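Local coordinates for protein histidine acid phosphatase (Bifidobacterium longum subsp. infantis, PDB 6RXD) that probably removes phosphate groups from phytate and other inositol polyphosphates, and perhaps from 2,3-bisphosphoglycerate, as a phytase of the histidine acid phosphatase family, at residues 11-16 / 311-316; 46-51 / 138-143; 243-248 / 252-257; 348-353 / 427-432. All blocks are in the same frame, centred on the assembly; numbering follows the deposited sequence.

Contact 1 (11-16 / 311-316); sequences SSKQPY and LYIIAA
The 3-10 turn at K13 draws near the middle of helical segment 311-316, with K13 CA and I313 CA 6.0 Å apart, and the chain then runs on so that P15 faces A316 at 7.0 Å between CA atoms. No hydrogen bond crosses, and the 262 Å² buried between the segments comes mostly from carbon contacts. The aliphatic part of K13 supplies most of them: its CG lies 3.8 Å from both I313 CG1 and I314 CD1, and the bend at chi2 (56°) then directs CD and CE, with K13 CE 3.7 Å from I314 CD1. I314 starts off away from the loop, yet its CD1 end swings back to reach the lysine. Cut back to an alanine, the position would probably leave I313 CD1 and I314 CD1 without the methylenes that cover them. This is how the N-terminal chain, ahead of helix 21-24, is laid against helix 301-317, whose I313 also packs on L349 of helix 339-357. Further along, the P15 ring meets the helix through its CG atom, 4.1 Å from A316 CB and 3.9 Å from A316 O. That carbonyl oxygen accepts a hydrogen bond from Q103 NE2 of helix 102-118, on which P15 rests as well.

Contact 2 (46-51 / 138-143); sequences GSRGLS and SGEARA
Over one face of the R48 guanidinium lies R142 CG, 3.5 Å above the plane and displaced toward the rim, while E140 OE2 approaches obliquely, 3.5 Å from R48 NH2. The carboxylate and guanidinium planes are only 18° apart, and the pair forms a long salt bridge. R142 presents its aliphatic part: its chain turns at chi2 (72°) and again at chi3 (-89°) and passes across R48 at about a right angle, with R142 CG 3.6 Å from R48 CZ. The R142 guanidinium has A141 CB over one face, and its NH1 is paired with E145. E140 has a second task as N-cap of helix 141-157, its OE1 accepting from A143 N at 2.9 Å and its OE2, weakly, from R142 N. A leucine in place of R48 would probably leave E140 without this counter-charge and R142 CG without the flat group it lies against. G46, S47 and R48 are the last three residues of the RHGxR signature of histidine acid phosphatases, which follows strand 34-44. Two arginines, with R48 NH1 and R142 NH2 5.1 Å apart, are consistent with the phosphate pocket of relatives; E140, tied to one of them and to the helix start, probably offsets part of their charge.

Contact 3 (243-248 / 252-257); sequences DLLSQI and EFLAKL
Apolar packing carries this contact, and L254 and L245 provide most of it. Each has CG anti to the carbonyl carbon, with chi1 -67° in L254, a setting that sends the fork of L254 toward the other segment with both methyls engaged. L254 CD2 lies 3.9 Å from L245 CB and 4.1 Å from L245 CD1. The other methyl, L254 CD1, rests on backbone, 3.9 Å from L245 C and equally far from S246 N, so one methyl lies against the L245-S246 peptide and the other against the L245 side chain. The CA atoms of S246 and L254 remain 7.8 Å apart, a gap bridged by side chain alone; the buried area is 130 Å².

No hydrogen bond crosses between the two segments. Within 243-248, I248 N donates to L245 O at 3.0 Å, and Q247 NE2 returns to L244 O at 3.1 Å, meeting it in the carbonyl plane on a lone pair; the same amide nitrogen also reaches Y333 O. These bonds probably help to hold the chain on which L254 CD1 rests.

Beyond the leucines, E301 and A304 of helix 301-317 touch L245, and E301 touches L254 too. Two successive helices, 235-245 and 251-258, thus pack against each other across a short connection, and close to the leucine contact, about 4 Å from the side chain of S246, a zinc ion is bound by H242 of the first helix and E251 of the second.

Contact 4 (348-353 / 427-432); sequences ALDAED and YTYGNN
One hydrogen bond crosses the contact: Y429 OH donates to D350 OD2 at 2.6 Å. The hydroxyl arrives from above the carboxylate, 46° out of its plane, and ring and carboxylate are turned 55° against each other, D350 OD2 lying at the edge of the ring. D350 can hold this partner while its OD1 accepts from S11 OG, so two separate loops are tied to a single helical side chain.

Apolar packing centres on Y427. With CG anti to the backbone N (chi1 162°), its ring reaches to the helix and leans obliquely on A351, where Y427 CE2 is 3.6 Å from A351 CA and Y427 CD2 is 3.7 Å from A351 CB. Y427 OH, 3.6 Å from D350 CB, lies in plane at the edge of the Y429 ring and is hydrogen-bonded to W434 O.

Bonds inside 427-432 hold its turn: T428 N donates to N431 OD1 at 2.9 Å, and N431 N to T428 O at 3.2 Å.

The loop before helix 436-439 thus lies along helix 339-357, which also carries E352, a zinc ligand in another structure of this protein. There F354 stacks on Y427 and W347 NE1 binds Y427 O; from the same helix L349 reaches helix 301-317.

How the contacts relate
Contacts 3 and 4 are buried, contact 1 partly so, and contact 2 lies at the surface, where charge replaces much of the carbon packing. Contacts 1 and 4 are joined directly: they share the D350 carboxylate and the packing of L349, and helices 301-317 and 339-357, which they use, follow each other in the chain. Contact 2 also touches contact 1, I314 CG2 packing 3.7 Å from L50 CD2. Contact 3 stands apart, its nearest atoms about 8 Å from contact 1, and joins chain neighbours, whereas contact 1 closes a loop of 294 residues within which contacts 2 and 3 are nested.

Contact 1 (11-16 / 311-316)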
loop_
_atom_site.group_PDB
_atom_site.type_symbol
_atom_site.label_atom_id
_atom_site.label_comp_id
_atom_site.label_asym_id
_atom_site.label_seq_id
_atom_site.Cartn_x
_atom_site.Cartn_y
_atom_site.Cartn_z
ATOM N N SER A 11 7.991 -6.297 -4.693
ATOM C CA SER A 11 6.707 -5.838 -5.221
ATOM C C SER A 11 6.060 -4.895 -4.202
ATOM O O SER A 11 6.760 -4.187 -3.494
ATOM C CB SER A 11 5.808 -7.040 -5.563
ATOM O OG SER A 11 4.517 -6.650 -6.043
ATOM N N SER A 12 4.737 -4.879 -4.109
ATOM C CA SER A 12 4.079 -3.946 -3.182
ATOM C C SER A 12 4.217 -4.344 -1.697
ATOM O O SER A 12 3.616 -3.721 -0.828
ATOM C CB SER A 12 2.608 -3.761 -3.553
ATOM O OG SER A 12 1.913 -4.974 -3.363
ATOM N N LYS A 13 5.017 -5.369 -1.413
ATOM C CA LYS A 13 5.391 -5.682 -0.030
ATOM C C LYS A 13 6.689 -4.986 0.351
ATOM O O LYS A 13 7.193 -5.175 1.445
ATOM C CB LYS A 13 5.557 -7.198 0.171
ATOM C CG LYS A 13 4.327 -7.931 0.672
ATOM C CD LYS A 13 3.116 -7.727 -0.197
ATOM C CE LYS A 13 1.984 -8.651 0.266
ATOM N NZ LYS A 13 0.655 -8.189 -0.189
ATOM N N GLN A 14 7.234 -4.170 -0.546
ATOM C CA GLN A 14 8.442 -3.414 -0.235
ATOM C C GLN A 14 8.304 -2.658 1.095
ATOM O O GLN A 14 7.377 -1.855 1.276
ATOM C CB GLN A 14 8.698 -2.404 -1.361
ATOM C CG GLN A 14 9.768 -1.370 -1.046
ATOM C CD GLN A 14 11.125 -1.983 -0.866
ATOM O OE1 GLN A 14 11.587 -2.759 -1.716
ATOM N NE2 GLN A 14 11.794 -1.640 0.238
ATOM N N PRO A 15 9.217 -2.910 2.047
ATOM C CA PRO A 15 9.108 -2.099 3.266
ATOM C C PRO A 15 9.373 -0.610 3.001
ATOM O O PRO A 15 10.219 -0.247 2.170
ATOM C CB PRO A 15 10.203 -2.684 4.163
ATOM C CG PRO A 15 10.308 -4.133 3.703
ATOM C CD PRO A 15 10.163 -4.029 2.206
ATOM N N TYR A 16 8.636 0.250 3.696
ATOM C CA TYR A 16 8.818 1.688 3.539
ATOM C C TYR A 16 10.264 2.085 3.747
ATOM O O TYR A 16 10.918 1.614 4.685
ATOM C CB TYR A 16 7.963 2.427 4.562
ATOM C CG TYR A 16 7.872 3.909 4.307
ATOM C CD1 TYR A 16 7.204 4.389 3.197
ATOM C CD2 TYR A 16 8.438 4.823 5.187
ATOM C CE1 TYR A 16 7.097 5.760 2.957
ATOM C CE2 TYR A 16 8.336 6.186 4.967
ATOM C CZ TYR A 16 7.665 6.649 3.853
ATOM O OH TYR A 16 7.571 8.010 3.640
ATOM N N LEU A 311 6.030 -15.921 0.725
ATOM C CA LEU A 311 6.632 -15.981 2.060
ATOM C C LEU A 311 7.883 -15.118 2.118
ATOM O O LEU A 311 8.130 -14.449 3.117
ATOM C CB LEU A 311 6.940 -17.430 2.469
ATOM C CG LEU A 311 5.721 -18.341 2.653
ATOM C CD1 LEU A 311 6.193 -19.689 3.192
ATOM C CD2 LEU A 311 4.692 -17.724 3.596
ATOM N N TYR A 312 8.659 -15.122 1.040
ATOM C CA TYR A 312 9.855 -14.282 0.939
ATOM C C TYR A 312 9.526 -12.800 1.095
ATOM O O TYR A 312 10.218 -12.063 1.828
ATOM C CB TYR A 312 10.540 -14.562 -0.403
ATOM C CG TYR A 312 11.532 -13.531 -0.888
ATOM C CD1 TYR A 312 12.768 -13.372 -0.271
ATOM C CD2 TYR A 312 11.246 -12.758 -2.001
ATOM C CE1 TYR A 312 13.680 -12.442 -0.737
ATOM C CE2 TYR A 312 12.152 -11.827 -2.480
ATOM C CZ TYR A 312 13.369 -11.675 -1.840
ATOM O OH TYR A 312 14.284 -10.752 -2.304
ATOM N N ILE A 313 8.475 -12.345 0.425
ATOM C CA ILE A 313 8.175 -10.928 0.510
ATOM C C ILE A 313 7.534 -10.544 1.842
ATOM O O ILE A 313 7.798 -9.463 2.372
ATOM C CB ILE A 313 7.372 -10.427 -0.701
ATOM C CG1 ILE A 313 5.965 -11.025 -0.706
ATOM C CG2 ILE A 313 8.125 -10.746 -1.992
ATOM C CD1 ILE A 313 5.134 -10.625 -1.945
ATOM N N ILE A 314 6.705 -11.424 2.402
ATOM C CA ILE A 314 6.121 -11.132 3.714
ATOM C C ILE A 314 7.195 -11.203 4.808
ATOM O O ILE A 314 7.136 -10.475 5.792
ATOM C CB ILE A 314 4.918 -12.046 4.021
ATOM C CG1 ILE A 314 3.745 -11.703 3.099
ATOM C CG2 ILE A 314 4.427 -11.869 5.450
ATOM C CD1 ILE A 314 3.110 -10.335 3.377
ATOM N N ALA A 315 8.180 -12.078 4.626
ATOM C CA ALA A 315 9.293 -12.190 5.572
ATOM C C ALA A 315 10.004 -10.856 5.724
ATOM O O ALA A 315 10.420 -10.496 6.825
ATOM C CB ALA A 315 10.273 -13.247 5.125
ATOM N N ALA A 316 10.146 -10.116 4.626
ATOM C CA ALA A 316 10.777 -8.795 4.698
ATOM C C ALA A 316 9.959 -7.850 5.572
ATOM O O ALA A 316 10.510 -7.007 6.285
ATOM C CB ALA A 316 10.953 -8.207 3.307
#

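Contact 2 (46-51 / 138-143)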
loop_
_atom_site.group_PDB
_atom_site.type_symbol
_atom_site.label_atom_id
_atom_site.label_comp_id
_atom_site.label_asym_id
_atom_site.label_seq_id
_atom_site.Cartn_x
_atom_site.Cartn_y
_atom_site.Cartn_z
ATOM N N GLY A 46 0.725 0.121 7.403
ATOM C CA GLY A 46 2.076 -0.397 7.441
ATOM C C GLY A 46 2.121 -1.893 7.174
ATOM O O GLY A 46 1.089 -2.550 6.989
ATOM N N SER A 47 3.339 -2.420 7.150
ATOM C CA SER A 47 3.594 -3.852 7.025
ATOM C C SER A 47 2.730 -4.706 7.947
ATOM O O SER A 47 2.551 -4.385 9.123
ATOM C CB SER A 47 5.058 -4.128 7.345
ATOM O OG SER A 47 5.909 -3.641 6.326
ATOM N N ARG A 48 2.208 -5.795 7.382
ATOM C CA ARG A 48 1.348 -6.752 8.076
ATOM C C ARG A 48 1.944 -8.136 7.937
ATOM O O ARG A 48 2.795 -8.362 7.082
ATOM C CB ARG A 48 -0.037 -6.788 7.424
ATOM C CG ARG A 48 -0.834 -5.509 7.478
ATOM C CD ARG A 48 -2.107 -5.660 6.645
ATOM N NE ARG A 48 -2.947 -6.768 7.102
ATOM C CZ ARG A 48 -4.278 -6.757 7.087
ATOM N NH1 ARG A 48 -4.961 -7.810 7.530
ATOM N NH2 ARG A 48 -4.932 -5.690 6.640
ATOM N N GLY A 49 1.484 -9.075 8.759
ATOM C CA GLY A 49 1.904 -10.457 8.597
ATOM C C GLY A 49 1.110 -11.162 7.515
ATOM O O GLY A 49 0.396 -10.522 6.740
ATOM N N LEU A 50 1.242 -12.485 7.443
ATOM C CA LEU A 50 0.428 -13.270 6.519
ATOM C C LEU A 50 -1.041 -13.070 6.861
ATOM O O LEU A 50 -1.395 -12.924 8.032
ATOM C CB LEU A 50 0.790 -14.750 6.634
ATOM C CG LEU A 50 2.197 -15.097 6.154
ATOM C CD1 LEU A 50 2.547 -16.553 6.508
ATOM C CD2 LEU A 50 2.334 -14.850 4.646
ATOM N N SER A 51 -1.904 -13.055 5.844
ATOM C CA SER A 51 -3.324 -12.791 6.065
ATOM C C SER A 51 -4.008 -13.968 6.755
ATOM O O SER A 51 -4.970 -13.789 7.506
ATOM C CB SER A 51 -4.028 -12.484 4.744
ATOM O OG SER A 51 -3.930 -13.578 3.856
ATOM N N SER A 138 -10.200 4.384 6.839
ATOM C CA SER A 138 -11.249 3.718 6.089
ATOM C C SER A 138 -12.219 3.030 7.039
ATOM O O SER A 138 -13.354 2.727 6.665
ATOM C CB SER A 138 -10.624 2.666 5.181
ATOM O OG SER A 138 -9.949 1.700 5.964
ATOM N N GLY A 139 -11.762 2.754 8.260
ATOM C CA GLY A 139 -12.566 2.002 9.213
ATOM C C GLY A 139 -12.046 0.584 9.336
ATOM O O GLY A 139 -12.509 -0.202 10.174
ATOM N N GLU A 140 -11.083 0.243 8.490
ATOM C CA GLU A 140 -10.474 -1.083 8.554
ATOM C C GLU A 140 -9.431 -1.068 9.673
ATOM O O GLU A 140 -8.680 -0.108 9.809
ATOM C CB GLU A 140 -9.851 -1.438 7.198
ATOM C CG GLU A 140 -9.416 -2.893 7.047
ATOM C CD GLU A 140 -8.041 -3.140 7.606
ATOM O OE1 GLU A 140 -7.205 -2.215 7.543
ATOM O OE2 GLU A 140 -7.789 -4.256 8.102
ATOM N N ALA A 141 -9.385 -2.130 10.471
ATOM C CA ALA A 141 -8.597 -2.119 11.700
ATOM C C ALA A 141 -7.101 -1.878 11.515
ATOM O O ALA A 141 -6.498 -1.146 12.295
ATOM C CB ALA A 141 -8.848 -3.395 12.508
ATOM N N ARG A 142 -6.489 -2.491 10.503
ATOM C CA ARG A 142 -5.055 -2.292 10.285
ATOM C C ARG A 142 -4.731 -0.870 9.821
ATOM O O ARG A 142 -3.671 -0.336 10.147
ATOM C CB ARG A 142 -4.493 -3.322 9.306
ATOM C CG ARG A 142 -3.917 -4.579 9.971
ATOM C CD ARG A 142 -4.979 -5.492 10.561
ATOM N NE ARG A 142 -5.308 -5.164 11.946
ATOM C CZ ARG A 142 -6.267 -5.764 12.645
ATOM N NH1 ARG A 142 -6.507 -5.406 13.899
ATOM N NH2 ARG A 142 -6.993 -6.721 12.085
ATOM N N ALA A 143 -5.642 -0.254 9.073
ATOM C CA ALA A 143 -5.441 1.140 8.673
ATOM C C ALA A 143 -5.550 2.055 9.895
ATOM O O ALA A 143 -4.757 2.979 10.074
ATOM C CB ALA A 143 -6.440 1.556 7.583
#

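Contact 3 (243-248 / 252-257)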
loop_
_atom_site.group_PDB
_atom_site.type_symbol
_atom_site.label_atom_id
_atom_site.label_comp_id
_atom_site.label_asym_id
_atom_site.label_seq_id
_atom_site.Cartn_x
_atom_site.Cartn_y
_atom_site.Cartn_z
ATOM N N ASP A 243 12.871 -23.500 -11.642
ATOM C CA ASP A 243 14.213 -23.111 -11.213
ATOM C C ASP A 243 14.269 -22.918 -9.697
ATOM O O ASP A 243 15.146 -23.454 -8.999
ATOM C CB ASP A 243 14.598 -21.814 -11.928
ATOM C CG ASP A 243 16.079 -21.514 -11.851
ATOM O OD1 ASP A 243 16.862 -22.204 -12.532
ATOM O OD2 ASP A 243 16.454 -20.567 -11.132
ATOM N N LEU A 244 13.321 -22.144 -9.194
ATOM C CA LEU A 244 13.282 -21.817 -7.781
ATOM C C LEU A 244 13.157 -23.072 -6.940
ATOM O O LEU A 244 13.898 -23.271 -5.980
ATOM C CB LEU A 244 12.091 -20.906 -7.496
ATOM C CG LEU A 244 12.010 -20.424 -6.058
ATOM C CD1 LEU A 244 13.117 -19.389 -5.812
ATOM C CD2 LEU A 244 10.631 -19.859 -5.748
ATOM N N LEU A 245 12.210 -23.924 -7.307
ATOM C CA LEU A 245 11.901 -25.094 -6.490
ATOM C C LEU A 245 12.992 -26.150 -6.556
ATOM O O LEU A 245 13.129 -26.956 -5.638
ATOM C CB LEU A 245 10.559 -25.711 -6.903
ATOM C CG LEU A 245 9.338 -24.814 -6.697
ATOM C CD1 LEU A 245 8.116 -25.438 -7.352
ATOM C CD2 LEU A 245 9.073 -24.588 -5.218
ATOM N N SER A 246 13.785 -26.146 -7.623
ATOM C CA SER A 246 14.803 -27.185 -7.789
ATOM C C SER A 246 15.974 -27.025 -6.818
ATOM O O SER A 246 16.795 -27.924 -6.696
ATOM C CB SER A 246 15.306 -27.251 -9.233
ATOM O OG SER A 246 16.003 -26.072 -9.573
ATOM N N GLN A 247 16.032 -25.887 -6.120
ATOM C CA GLN A 247 17.015 -25.668 -5.057
ATOM C C GLN A 247 16.704 -26.534 -3.861
ATOM O O GLN A 247 17.567 -26.795 -3.022
ATOM C CB GLN A 247 16.928 -24.235 -4.539
ATOM C CG GLN A 247 17.257 -23.164 -5.516
ATOM C CD GLN A 247 17.152 -21.805 -4.872
ATOM O OE1 GLN A 247 18.124 -21.295 -4.313
ATOM N NE2 GLN A 247 15.962 -21.223 -4.918
ATOM N N ILE A 248 15.441 -26.930 -3.756
ATOM C CA ILE A 248 14.942 -27.584 -2.557
ATOM C C ILE A 248 14.523 -29.019 -2.846
ATOM O O ILE A 248 14.847 -29.940 -2.092
ATOM C CB ILE A 248 13.729 -26.803 -2.007
ATOM C CG1 ILE A 248 14.157 -25.391 -1.602
ATOM C CG2 ILE A 248 13.093 -27.534 -0.830
ATOM C CD1 ILE A 248 13.033 -24.349 -1.754
ATOM N N GLU A 252 12.711 -35.630 -9.644
ATOM C CA GLU A 252 11.703 -36.677 -9.588
ATOM C C GLU A 252 10.460 -36.231 -8.809
ATOM O O GLU A 252 9.331 -36.480 -9.221
ATOM C CB GLU A 252 12.323 -37.932 -8.968
ATOM C CG GLU A 252 11.380 -39.088 -8.751
ATOM C CD GLU A 252 12.077 -40.256 -8.079
ATOM O OE1 GLU A 252 12.598 -40.072 -6.956
ATOM O OE2 GLU A 252 12.119 -41.350 -8.680
ATOM N N PHE A 253 10.666 -35.551 -7.688
ATOM C CA PHE A 253 9.538 -35.056 -6.907
ATOM C C PHE A 253 8.757 -34.001 -7.694
ATOM O O PHE A 253 7.527 -34.048 -7.780
ATOM C CB PHE A 253 10.057 -34.477 -5.591
ATOM C CG PHE A 253 8.974 -34.089 -4.620
ATOM C CD1 PHE A 253 8.536 -32.779 -4.540
ATOM C CD2 PHE A 253 8.414 -35.034 -3.770
ATOM C CE1 PHE A 253 7.541 -32.411 -3.628
ATOM C CE2 PHE A 253 7.425 -34.682 -2.866
ATOM C CZ PHE A 253 6.994 -33.364 -2.793
ATOM N N LEU A 254 9.474 -33.060 -8.291
ATOM C CA LEU A 254 8.824 -31.967 -9.007
ATOM C C LEU A 254 8.153 -32.464 -10.278
ATOM O O LEU A 254 7.170 -31.894 -10.719
ATOM C CB LEU A 254 9.842 -30.882 -9.341
ATOM C CG LEU A 254 10.388 -30.152 -8.115
ATOM C CD1 LEU A 254 11.540 -29.228 -8.498
ATOM C CD2 LEU A 254 9.278 -29.383 -7.404
ATOM N N ALA A 255 8.690 -33.526 -10.871
ATOM C CA ALA A 255 8.065 -34.092 -12.061
ATOM C C ALA A 255 6.702 -34.696 -11.732
ATOM O O ALA A 255 5.773 -34.613 -12.532
ATOM C CB ALA A 255 8.974 -35.119 -12.718
ATOM N N LYS A 256 6.583 -35.315 -10.558
ATOM C CA LYS A 256 5.288 -35.822 -10.115
ATOM C C LYS A 256 4.287 -34.706 -9.849
ATOM O O LYS A 256 3.087 -34.878 -10.053
ATOM C CB LYS A 256 5.429 -36.714 -8.881
ATOM C CG LYS A 256 6.188 -38.011 -9.145
ATOM C CD LYS A 256 6.092 -38.955 -7.959
ATOM C CE LYS A 256 7.122 -40.074 -8.061
ATOM N NZ LYS A 256 6.989 -41.059 -6.950
ATOM N N LEU A 257 4.777 -33.564 -9.375
ATOM C CA LEU A 257 3.911 -32.413 -9.174
ATOM C C LEU A 257 3.408 -31.900 -10.526
ATOM O O LEU A 257 2.215 -31.678 -10.702
ATOM C CB LEU A 257 4.644 -31.302 -8.418
ATOM C CG LEU A 257 3.853 -30.000 -8.245
ATOM C CD1 LEU A 257 2.525 -30.261 -7.562
ATOM C CD2 LEU A 257 4.661 -28.973 -7.467
#

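Contact 4 (348-353 / 427-432)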
loop_
_atom_site.group_PDB
_atom_site.type_symbol
_atom_site.label_atom_id
_atom_site.label_comp_id
_atom_site.label_asym_id
_atom_site.label_seq_id
_atom_site.Cartn_x
_atom_site.Cartn_y
_atom_site.Cartn_z
ATOM N N ALA A 348 4.734 -10.833 -12.166
ATOM C CA ALA A 348 3.442 -11.512 -12.155
ATOM C C ALA A 348 2.481 -10.850 -11.149
ATOM O O ALA A 348 1.308 -10.631 -11.462
ATOM C CB ALA A 348 3.624 -12.995 -11.844
ATOM N N LEU A 349 2.969 -10.516 -9.957
ATOM C CA LEU A 349 2.111 -9.849 -8.970
ATOM C C LEU A 349 1.780 -8.409 -9.369
ATOM O O LEU A 349 0.622 -7.965 -9.259
ATOM C CB LEU A 349 2.739 -9.864 -7.578
ATOM C CG LEU A 349 2.832 -11.240 -6.919
ATOM C CD1 LEU A 349 3.197 -11.091 -5.439
ATOM C CD2 LEU A 349 1.516 -11.978 -7.078
ATOM N N ASP A 350 2.795 -7.679 -9.820
ATOM C CA ASP A 350 2.605 -6.284 -10.184
ATOM C C ASP A 350 1.621 -6.176 -11.332
ATOM O O ASP A 350 0.826 -5.257 -11.368
ATOM C CB ASP A 350 3.922 -5.643 -10.612
ATOM C CG ASP A 350 4.759 -5.150 -9.442
ATOM O OD1 ASP A 350 4.265 -5.143 -8.291
ATOM O OD2 ASP A 350 5.917 -4.739 -9.690
ATOM N N ALA A 351 1.689 -7.106 -12.283
ATOM C CA ALA A 351 0.788 -7.044 -13.433
ATOM C C ALA A 351 -0.689 -7.071 -13.044
ATOM O O ALA A 351 -1.521 -6.362 -13.626
ATOM C CB ALA A 351 1.094 -8.171 -14.404
ATOM N N GLU A 352 -1.033 -7.897 -12.070
ATOM C CA GLU A 352 -2.420 -7.992 -11.638
ATOM C C GLU A 352 -2.877 -6.677 -11.019
ATOM O O GLU A 352 -3.971 -6.191 -11.304
ATOM C CB GLU A 352 -2.585 -9.122 -10.623
ATOM C CG GLU A 352 -4.012 -9.563 -10.429
ATOM C CD GLU A 352 -4.184 -11.046 -10.667
ATOM O OE1 GLU A 352 -4.562 -11.433 -11.796
ATOM O OE2 GLU A 352 -3.932 -11.827 -9.728
ATOM N N ASP A 353 -2.033 -6.105 -10.171
ATOM C CA ASP A 353 -2.372 -4.823 -9.546
ATOM C C ASP A 353 -2.440 -3.715 -10.591
ATOM O O ASP A 353 -3.344 -2.882 -10.571
ATOM C CB ASP A 353 -1.346 -4.460 -8.476
ATOM C CG ASP A 353 -1.472 -5.310 -7.228
ATOM O OD1 ASP A 353 -2.585 -5.800 -6.928
ATOM O OD2 ASP A 353 -0.445 -5.479 -6.544
ATOM N N TYR A 427 1.512 -5.309 -20.396
ATOM C CA TYR A 427 2.395 -4.686 -19.417
ATOM C C TYR A 427 3.582 -5.580 -19.079
ATOM O O TYR A 427 3.407 -6.738 -18.688
ATOM C CB TYR A 427 1.585 -4.421 -18.143
ATOM C CG TYR A 427 2.423 -4.191 -16.902
ATOM C CD1 TYR A 427 2.952 -2.937 -16.620
ATOM C CD2 TYR A 427 2.646 -5.216 -15.998
ATOM C CE1 TYR A 427 3.723 -2.717 -15.475
ATOM C CE2 TYR A 427 3.417 -5.017 -14.862
ATOM C CZ TYR A 427 3.950 -3.765 -14.603
ATOM O OH TYR A 427 4.706 -3.586 -13.453
ATOM N N THR A 428 4.793 -5.044 -19.233
ATOM C CA THR A 428 5.996 -5.754 -18.837
ATOM C C THR A 428 6.939 -4.772 -18.186
ATOM O O THR A 428 6.768 -3.563 -18.306
ATOM C CB THR A 428 6.739 -6.390 -20.033
ATOM O OG1 THR A 428 7.287 -5.358 -20.863
ATOM C CG2 THR A 428 5.824 -7.281 -20.865
ATOM N N TYR A 429 7.943 -5.299 -17.500
ATOM C CA TYR A 429 8.954 -4.453 -16.903
ATOM C C TYR A 429 9.778 -3.713 -17.957
ATOM O O TYR A 429 10.331 -2.643 -17.679
ATOM C CB TYR A 429 9.850 -5.287 -15.989
ATOM C CG TYR A 429 9.271 -5.544 -14.610
ATOM C CD1 TYR A 429 9.982 -6.285 -13.674
ATOM C CD2 TYR A 429 8.021 -5.046 -14.237
ATOM C CE1 TYR A 429 9.478 -6.525 -12.409
ATOM C CE2 TYR A 429 7.501 -5.280 -12.953
ATOM C CZ TYR A 429 8.254 -6.018 -12.048
ATOM O OH TYR A 429 7.785 -6.251 -10.778
ATOM N N GLY A 430 9.849 -4.267 -19.166
ATOM C CA GLY A 430 10.560 -3.614 -20.251
ATOM C C GLY A 430 9.800 -2.476 -20.916
ATOM O O GLY A 430 10.425 -1.590 -21.510
ATOM N N ASN A 431 8.467 -2.481 -20.825
ATOM C CA ASN A 431 7.676 -1.446 -21.507
ATOM C C ASN A 431 6.873 -0.508 -20.604
ATOM O O ASN A 431 6.024 0.243 -21.076
ATOM C CB ASN A 431 6.775 -2.042 -22.600
ATOM C CG ASN A 431 5.576 -2.812 -22.045
ATOM O OD1 ASN A 431 5.232 -2.692 -20.871
ATOM N ND2 ASN A 431 4.932 -3.597 -22.901
ATOM N N ASN A 432 7.134 -0.550 -19.306
ATOM C CA ASN A 432 6.352 0.253 -18.379
ATOM C C ASN A 432 7.128 0.547 -17.103
ATOM O O ASN A 432 7.797 -0.325 -16.552
ATOM C CB ASN A 432 5.044 -0.473 -18.047
ATOM C CG ASN A 432 3.958 0.467 -17.564
ATOM O OD1 ASN A 432 4.094 1.102 -16.528
ATOM N ND2 ASN A 432 2.852 0.544 -18.314
#